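Local coordinates for hypothetical membrane protein (Corynebacterium glutamicum, PDB 6JS9), which binds heme through this N-terminal domain of HtaA and probably hands it on within the heme uptake machinery of corynebacteria, at residues D10-W15 and N46-P51; D61-V66 and V95-S100; L85-S90 and V105-R110. One frame throughout, in Å; residues are numbered along the deposited sequence.

Contact 1 of 3, residues D10-W15 and N46-P51; sequences DGSLNW and NFAFTP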
# COMPACT_ATOMS: atom_id res chain seq x y z
N ASP A 10 -3.26 -5.79 17.49
CA ASP A 10 -4.58 -5.33 17.08
C ASP A 10 -4.46 -3.96 16.42
O ASP A 10 -3.42 -3.31 16.47
CB ASP A 10 -5.55 -5.26 18.27
CG ASP A 10 -6.92 -5.78 17.93
OD1 ASP A 10 -7.25 -5.88 16.73
OD2 ASP A 10 -7.68 -6.09 18.87
N GLY A 11 -5.57 -3.53 15.82
CA GLY A 11 -5.61 -2.27 15.10
C GLY A 11 -5.56 -2.52 13.61
O GLY A 11 -5.73 -3.64 13.13
N SER A 12 -5.32 -1.44 12.86
CA SER A 12 -5.26 -1.57 11.41
C SER A 12 -4.54 -0.37 10.80
O SER A 12 -4.63 0.75 11.30
CB SER A 12 -6.66 -1.70 10.80
OG SER A 12 -7.36 -0.47 10.92
N LEU A 13 -3.85 -0.63 9.70
CA LEU A 13 -3.43 0.42 8.79
C LEU A 13 -4.57 0.68 7.81
O LEU A 13 -5.06 -0.25 7.16
CB LEU A 13 -2.16 0.02 8.04
CG LEU A 13 -1.79 0.82 6.79
CD1 LEU A 13 -1.47 2.27 7.16
CD2 LEU A 13 -0.60 0.18 6.10
N ASN A 14 -5.00 1.94 7.73
CA ASN A 14 -6.09 2.36 6.86
C ASN A 14 -5.47 3.20 5.75
O ASN A 14 -4.97 4.30 6.01
CB ASN A 14 -7.14 3.15 7.63
CG ASN A 14 -7.77 2.36 8.75
OD1 ASN A 14 -7.81 1.13 8.73
ND2 ASN A 14 -8.28 3.08 9.75
N TRP A 15 -5.51 2.70 4.51
CA TRP A 15 -4.85 3.38 3.39
C TRP A 15 -5.34 2.81 2.08
O TRP A 15 -5.13 1.62 1.82
CB TRP A 15 -3.33 3.22 3.48
CG TRP A 15 -2.54 4.07 2.53
CD1 TRP A 15 -2.53 5.43 2.45
CD2 TRP A 15 -1.58 3.61 1.56
NE1 TRP A 15 -1.65 5.85 1.47
CE2 TRP A 15 -1.04 4.75 0.93
CE3 TRP A 15 -1.12 2.35 1.17
CZ2 TRP A 15 -0.09 4.66 -0.09
CZ3 TRP A 15 -0.16 2.26 0.17
CH2 TRP A 15 0.34 3.41 -0.45
N ASN A 46 -10.63 3.63 2.36
CA ASN A 46 -9.39 3.69 3.11
C ASN A 46 -9.08 2.29 3.64
O ASN A 46 -9.23 1.97 4.83
CB ASN A 46 -9.52 4.72 4.22
CG ASN A 46 -10.03 6.05 3.71
OD1 ASN A 46 -9.44 6.64 2.79
ND2 ASN A 46 -11.14 6.51 4.26
N PHE A 47 -8.64 1.45 2.70
CA PHE A 47 -8.48 0.02 2.91
C PHE A 47 -7.79 -0.30 4.23
O PHE A 47 -6.72 0.25 4.53
CB PHE A 47 -7.70 -0.58 1.75
CG PHE A 47 -8.33 -0.31 0.41
CD1 PHE A 47 -9.70 -0.08 0.30
CD2 PHE A 47 -7.56 -0.31 -0.74
CE1 PHE A 47 -10.29 0.17 -0.93
CE2 PHE A 47 -8.15 -0.07 -1.98
CZ PHE A 47 -9.52 0.17 -2.06
N ALA A 48 -8.39 -1.20 5.00
CA ALA A 48 -7.94 -1.54 6.35
C ALA A 48 -7.20 -2.87 6.34
O ALA A 48 -7.77 -3.90 5.95
CB ALA A 48 -9.13 -1.60 7.31
N PHE A 49 -5.94 -2.86 6.77
CA PHE A 49 -5.09 -4.04 6.86
C PHE A 49 -4.74 -4.32 8.32
O PHE A 49 -4.24 -3.44 9.02
CB PHE A 49 -3.81 -3.85 6.04
CG PHE A 49 -4.06 -3.40 4.61
CD1 PHE A 49 -4.27 -4.34 3.60
CD2 PHE A 49 -4.08 -2.06 4.29
CE1 PHE A 49 -4.50 -3.94 2.28
CE2 PHE A 49 -4.31 -1.65 2.95
CZ PHE A 49 -4.52 -2.59 1.96
N THR A 50 -4.99 -5.59 8.78
CA THR A 50 -4.72 -5.96 10.16
C THR A 50 -3.28 -6.47 10.32
O THR A 50 -2.73 -7.06 9.39
CB THR A 50 -5.69 -7.05 10.62
OG1 THR A 50 -5.49 -8.23 9.84
CG2 THR A 50 -7.12 -6.57 10.47
N PRO A 51 -2.66 -6.25 11.49
CA PRO A 51 -1.29 -6.76 11.70
C PRO A 51 -1.25 -8.28 11.74
O PRO A 51 -2.12 -8.93 12.32
CB PRO A 51 -0.89 -6.17 13.06
CG PRO A 51 -2.00 -5.24 13.46
CD PRO A 51 -3.22 -5.62 12.70
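An antiparallel strand pairing in the HtaA domain sets L13 across from F49 and N14 across from A48, where strand 11-14 meets the start of strand 48-58. L13 and F49 make the hydrogen-bonded pair: L13 N donates to F49 O over 2.9 Å and F49 N gives its hydrogen to L13 O over 2.8 Å. Past the non-hydrogen-bonded pair, W15 N closes on F47 O at 2.7 Å.

The two faces of the pairing differ in chemistry. On one, the L13 and F49 side chains adjoin loosely, CG of L13 lying 4.4 Å from CD2 of F49. With its CG anti to the carbonyl carbon (chi1 -52°), F49 carries its ring along the partner strand. The ring turns its edge to W15 O, with CE2 of F49 3.6 Å from that oxygen, which lies in the ring plane. On the other face, S12 OG donates to N14 OD1 at 2.7 Å, and the same oxygen, N14 OD1, rests 3.3 Å from the A48 CB methyl. The amide end of N14 is thus steadied by a neighbour two residues back on its own strand. At the far end P51, having no N-H to offer, packs its CD against G11 O at 3.2 Å; at G11 itself the backbone angles would jam any CB against the carbonyl oxygen of D10.

Strand 177-183 pairs with the other edge of strand 11-14, through S179 and G177. The L13 and F49 side chains press on F68 of strand 63-79 and I92 of strand 82-97, while W15 NE1 bonds to D174 O.

Contact 2 of 3, residues D61-V66 and V95-S100; sequences DSQGTV and VFNGSS
S62 meets G98 at the open end of an antiparallel hairpin, remote from the heme, where the start of strand 63-79 pairs with the end of strand 82-97. S62 O accepts a nearly straight bond from G98 N at 2.8 Å. G98 stands in the type II' turn from N97 to S100, and its positive phi of 63° suits a residue without a side chain. Q63 comes next, side by side with N97 and pointing the same way, their amide planes 69° apart. A water joins them: Q63 NE2 gives it a hydrogen at 2.8 Å, it gives one to N97 OD1 at 2.7 Å, and it also bonds to S62 OG.

G64 pairs with F96 unevenly. G64 O receives F96 N at 2.8 Å, whereas the return bond from G64 N to F96 O is weak at 3.4 Å. F96 holds CG opposite its carbonyl carbon (chi1 -60°), which brings the ring edge to G64 O, 3.6 Å from CD1 of F96 and in the ring plane. T65 then sets OG1 among the V95 methyls, 3.7 Å from CG2 of V95, and V66 CG2 reaches F96 CE1 at 3.9 Å.

Backbone bonds thus set the register, while the faces differ: that of Q63 and N97 is polar at its water-linked end and gives way to T65 against V95, and the other buries the F96 ring against I147 and L149 of strand 146-155.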
# COMPACT_ATOMS: atom_id res chain seq x y z
N ASP A 61 13.15 1.17 20.26
CA ASP A 61 11.84 1.75 20.58
C ASP A 61 11.22 2.44 19.37
O ASP A 61 10.01 2.29 19.11
CB ASP A 61 11.94 2.75 21.73
CG ASP A 61 12.07 2.08 23.09
OD1 ASP A 61 11.73 0.89 23.24
OD2 ASP A 61 12.50 2.77 24.03
N SER A 62 12.02 3.18 18.60
CA SER A 62 11.52 3.97 17.48
C SER A 62 11.71 3.30 16.12
O SER A 62 11.40 3.93 15.09
CB SER A 62 12.21 5.34 17.46
OG SER A 62 13.60 5.18 17.27
N GLN A 63 12.21 2.07 16.05
CA GLN A 63 12.38 1.41 14.76
C GLN A 63 11.87 -0.01 14.83
O GLN A 63 12.09 -0.72 15.82
CB GLN A 63 13.87 1.41 14.28
CG GLN A 63 14.45 2.80 14.18
CD GLN A 63 15.85 2.83 13.60
OE1 GLN A 63 16.41 1.81 13.20
NE2 GLN A 63 16.42 4.02 13.55
N GLY A 64 11.20 -0.42 13.77
CA GLY A 64 10.70 -1.77 13.66
C GLY A 64 9.86 -1.89 12.41
O GLY A 64 9.59 -0.90 11.72
N THR A 65 9.43 -3.13 12.14
CA THR A 65 8.58 -3.41 10.98
C THR A 65 7.33 -4.16 11.42
O THR A 65 7.41 -5.08 12.23
CB THR A 65 9.33 -4.24 9.93
OG1 THR A 65 10.50 -3.53 9.52
CG2 THR A 65 8.45 -4.50 8.72
N VAL A 66 6.18 -3.79 10.86
CA VAL A 66 4.94 -4.53 11.09
C VAL A 66 4.42 -5.04 9.75
O VAL A 66 4.18 -4.25 8.82
CB VAL A 66 3.88 -3.67 11.81
CG1 VAL A 66 2.62 -4.49 12.04
CG2 VAL A 66 4.43 -3.16 13.12
N VAL A 95 7.52 0.08 7.82
CA VAL A 95 8.83 0.14 8.47
C VAL A 95 8.95 1.50 9.14
O VAL A 95 8.94 2.54 8.45
CB VAL A 95 9.98 -0.09 7.47
CG1 VAL A 95 11.33 -0.16 8.20
CG2 VAL A 95 9.74 -1.34 6.64
N PHE A 96 9.08 1.51 10.47
CA PHE A 96 9.04 2.74 11.25
C PHE A 96 10.45 3.21 11.61
O PHE A 96 11.32 2.41 11.96
CB PHE A 96 8.23 2.57 12.53
CG PHE A 96 6.81 2.17 12.31
CD1 PHE A 96 6.46 0.84 12.15
CD2 PHE A 96 5.80 3.13 12.30
CE1 PHE A 96 5.15 0.47 11.96
CE2 PHE A 96 4.49 2.77 12.12
CZ PHE A 96 4.16 1.43 11.95
N ASN A 97 10.65 4.53 11.56
CA ASN A 97 11.87 5.19 12.03
C ASN A 97 11.43 6.51 12.69
O ASN A 97 11.46 7.58 12.09
CB ASN A 97 12.85 5.41 10.88
CG ASN A 97 13.99 6.32 11.24
OD1 ASN A 97 14.27 6.56 12.42
ND2 ASN A 97 14.67 6.85 10.22
N GLY A 98 10.99 6.41 13.95
CA GLY A 98 10.50 7.59 14.66
C GLY A 98 9.25 8.22 14.05
O GLY A 98 8.21 7.57 13.96
N SER A 99 9.36 9.49 13.65
CA SER A 99 8.28 10.20 12.97
C SER A 99 8.20 9.89 11.48
O SER A 99 7.38 10.50 10.78
CB SER A 99 8.46 11.71 13.16
OG SER A 99 8.48 12.06 14.52
N SER A 100 9.03 8.98 10.97
CA SER A 100 9.03 8.55 9.59
C SER A 100 8.69 7.07 9.48
O SER A 100 9.01 6.28 10.37
CB SER A 100 10.39 8.78 8.92
OG SER A 100 10.61 10.14 8.65
O HOH W 1 15.03 5.99 14.90

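Contact 3 of 3, residues L85-S90 and V105-R110; sequences LDTTMS and VDLVAR. With HEM (protoporphyrin IX containing Fe), chain C.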
# COMPACT_ATOMS: atom_id res chain seq x y z
N LEU A 85 -4.49 -3.02 -17.63
CA LEU A 85 -4.03 -2.69 -16.29
C LEU A 85 -4.43 -3.84 -15.37
O LEU A 85 -5.62 -4.06 -15.13
CB LEU A 85 -4.62 -1.36 -15.80
CG LEU A 85 -4.02 -0.77 -14.51
CD1 LEU A 85 -4.26 0.75 -14.45
CD2 LEU A 85 -4.58 -1.42 -13.23
N ASP A 86 -3.43 -4.56 -14.85
CA ASP A 86 -3.68 -5.70 -13.95
C ASP A 86 -2.56 -5.68 -12.89
O ASP A 86 -1.50 -6.28 -13.09
CB ASP A 86 -3.72 -7.01 -14.73
CG ASP A 86 -4.15 -8.20 -13.88
OD1 ASP A 86 -4.00 -8.17 -12.64
OD2 ASP A 86 -4.65 -9.19 -14.45
N THR A 87 -2.82 -5.00 -11.76
CA THR A 87 -1.85 -4.81 -10.69
C THR A 87 -2.39 -5.38 -9.39
O THR A 87 -3.51 -5.04 -8.97
CB THR A 87 -1.53 -3.33 -10.47
OG1 THR A 87 -0.98 -2.78 -11.67
CG2 THR A 87 -0.53 -3.17 -9.30
N THR A 88 -1.59 -6.23 -8.76
CA THR A 88 -1.91 -6.82 -7.47
C THR A 88 -0.86 -6.40 -6.45
O THR A 88 0.34 -6.58 -6.68
CB THR A 88 -1.98 -8.35 -7.55
OG1 THR A 88 -3.04 -8.73 -8.43
CG2 THR A 88 -2.23 -8.95 -6.16
N MET A 89 -1.32 -5.84 -5.34
CA MET A 89 -0.48 -5.37 -4.26
C MET A 89 -0.70 -6.26 -3.05
O MET A 89 -1.84 -6.44 -2.63
CB MET A 89 -0.84 -3.92 -3.94
CG MET A 89 -0.13 -3.33 -2.77
SD MET A 89 -0.71 -1.64 -2.58
CE MET A 89 -0.45 -1.04 -4.25
N SER A 90 0.39 -6.84 -2.52
CA SER A 90 0.30 -7.74 -1.37
C SER A 90 1.54 -7.59 -0.49
O SER A 90 2.44 -6.80 -0.78
CB SER A 90 0.15 -9.20 -1.80
OG SER A 90 1.33 -9.66 -2.42
N VAL A 105 5.58 -2.99 -0.27
CA VAL A 105 4.63 -3.92 -0.85
C VAL A 105 5.35 -4.86 -1.80
O VAL A 105 6.46 -4.59 -2.29
CB VAL A 105 3.47 -3.22 -1.61
CG1 VAL A 105 2.71 -2.27 -0.70
CG2 VAL A 105 4.00 -2.52 -2.83
N ASP A 106 4.71 -6.00 -2.06
CA ASP A 106 5.03 -6.83 -3.20
C ASP A 106 4.03 -6.49 -4.30
O ASP A 106 2.84 -6.32 -4.03
CB ASP A 106 4.96 -8.32 -2.86
CG ASP A 106 6.11 -8.80 -1.98
OD1 ASP A 106 7.03 -8.02 -1.64
OD2 ASP A 106 6.11 -10.00 -1.62
N LEU A 107 4.51 -6.38 -5.53
CA LEU A 107 3.67 -6.03 -6.66
C LEU A 107 3.77 -7.11 -7.72
O LEU A 107 4.87 -7.60 -8.01
CB LEU A 107 4.08 -4.67 -7.27
CG LEU A 107 3.63 -3.40 -6.56
CD1 LEU A 107 4.06 -2.21 -7.37
CD2 LEU A 107 2.13 -3.39 -6.37
N VAL A 108 2.63 -7.46 -8.29
CA VAL A 108 2.57 -8.26 -9.50
C VAL A 108 1.72 -7.45 -10.48
O VAL A 108 0.51 -7.28 -10.26
CB VAL A 108 1.96 -9.65 -9.26
CG1 VAL A 108 1.82 -10.40 -10.57
CG2 VAL A 108 2.84 -10.42 -8.26
N ALA A 109 2.35 -6.93 -11.53
CA ALA A 109 1.71 -5.88 -12.31
C ALA A 109 2.13 -5.97 -13.77
O ALA A 109 3.31 -6.14 -14.07
CB ALA A 109 2.07 -4.49 -11.76
N ARG A 110 1.15 -5.84 -14.66
CA ARG A 110 1.48 -5.69 -16.07
C ARG A 110 2.28 -4.41 -16.28
O ARG A 110 1.95 -3.36 -15.72
CB ARG A 110 0.22 -5.68 -16.93
CG ARG A 110 -0.44 -7.04 -17.05
CD ARG A 110 -1.51 -7.05 -18.11
NE ARG A 110 -2.36 -8.23 -17.99
CZ ARG A 110 -2.08 -9.39 -18.58
NH1 ARG A 110 -2.91 -10.42 -18.43
NH2 ARG A 110 -0.98 -9.52 -19.31
CHA HEM C . -4.29 7.82 -15.86
CHB HEM C . -1.79 3.82 -14.70
CHC HEM C . -2.88 1.76 -18.97
CHD HEM C . -4.99 5.93 -20.31
C1A HEM C . -3.54 6.91 -15.15
C2A HEM C . -3.06 7.06 -13.79
C3A HEM C . -2.38 5.96 -13.45
C4A HEM C . -2.39 5.07 -14.60
CMA HEM C . -1.69 5.72 -12.08
CAA HEM C . -3.34 8.28 -12.91
CBA HEM C . -4.79 8.24 -12.44
CGA HEM C . -5.01 9.38 -11.48
O1A HEM C . -4.73 9.19 -10.26
O2A HEM C . -5.46 10.46 -11.95
C1B HEM C . -1.86 2.93 -15.75
C2B HEM C . -1.21 1.63 -15.78
C3B HEM C . -1.50 1.05 -16.96
C4B HEM C . -2.36 1.96 -17.71
CMB HEM C . -0.34 1.10 -14.60
CAB HEM C . -1.09 -0.34 -17.55
CBB HEM C . -0.32 -1.24 -16.92
C1C HEM C . -3.54 2.71 -19.73
C2C HEM C . -4.06 2.53 -21.07
C3C HEM C . -4.64 3.68 -21.45
C4C HEM C . -4.52 4.62 -20.34
CMC HEM C . -3.90 1.21 -21.85
CAC HEM C . -5.34 4.04 -22.79
CBC HEM C . -5.43 3.20 -23.82
C1D HEM C . -5.01 6.80 -19.23
C2D HEM C . -5.62 8.13 -19.19
C3D HEM C . -5.42 8.65 -17.97
C4D HEM C . -4.69 7.68 -17.18
CMD HEM C . -6.37 8.81 -20.36
CAD HEM C . -5.90 10.02 -17.42
CBD HEM C . -7.30 9.76 -16.86
CGD HEM C . -7.92 10.99 -16.25
O1D HEM C . -9.17 10.99 -16.10
O2D HEM C . -7.21 11.98 -15.92
NA HEM C . -3.11 5.68 -15.60
NB HEM C . -2.55 3.09 -16.94
NC HEM C . -3.86 3.98 -19.32
ND HEM C . -4.46 6.57 -17.98
FE HEM C . -3.76 4.72 -17.34
O HOH W 2 -0.76 -3.32 -14.59
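T88 and V108 bond to each other twice, T88 N to V108 O at 2.8 Å and V108 N to T88 O at 2.9 Å, in the hairpin of strands 82-97 and 100-110. S90 and D106 repeat the pattern. The tight side is the buried face of T87, M89, L107 and A109. M89 extends its CG away from the backbone N (chi1 175°), which lays CG 3.7 Å from V105 CG1, and runs alongside L107, while T87 OG1 sits 3.5 Å from the A109 methyl CB. The opposite face, with T88, V108, S90 and D106, is partly exposed, and its side chains meet more loosely.

Towards the heme the pairing slackens. R110 N reaches D86 O at 3.1 Å from 41° above the carbonyl plane, and a water accepts from D86 N, donates to R110 O and bonds T87 OG1.

D86 OD2 and R110 NE stay 4.3 Å apart, short of a salt bridge: the carboxylate turns to Y123 and H73, the guanidinium to G121 O and the Y123 ring. The heme is met by L85 CD1, 3.4 Å from porphyrin C2B, and by R110 O, 3.3 Å from vinyl carbon CBB, so the open end of the hairpin helps wall the pocket.

In the fold
Followed from the N terminus, contact 1 comes first: it closes a loop that carries helix 19-26, with the heme iron ligand Y24, and strand 33-37. The chain then runs along strand 48-58 into strand 63-79, where contact 2 closes the long hairpin with strand 82-97. P51 packs on V66 where these two contacts touch, although they are in series. Contact 3 crosses contact 2, because residues 85-90 fall inside that hairpin and 105-110 beyond it. Both use strand 82-97, one at its heme end and the other at its far end, their centres about 25 Å apart. One curled antiparallel sheet thus joins all three.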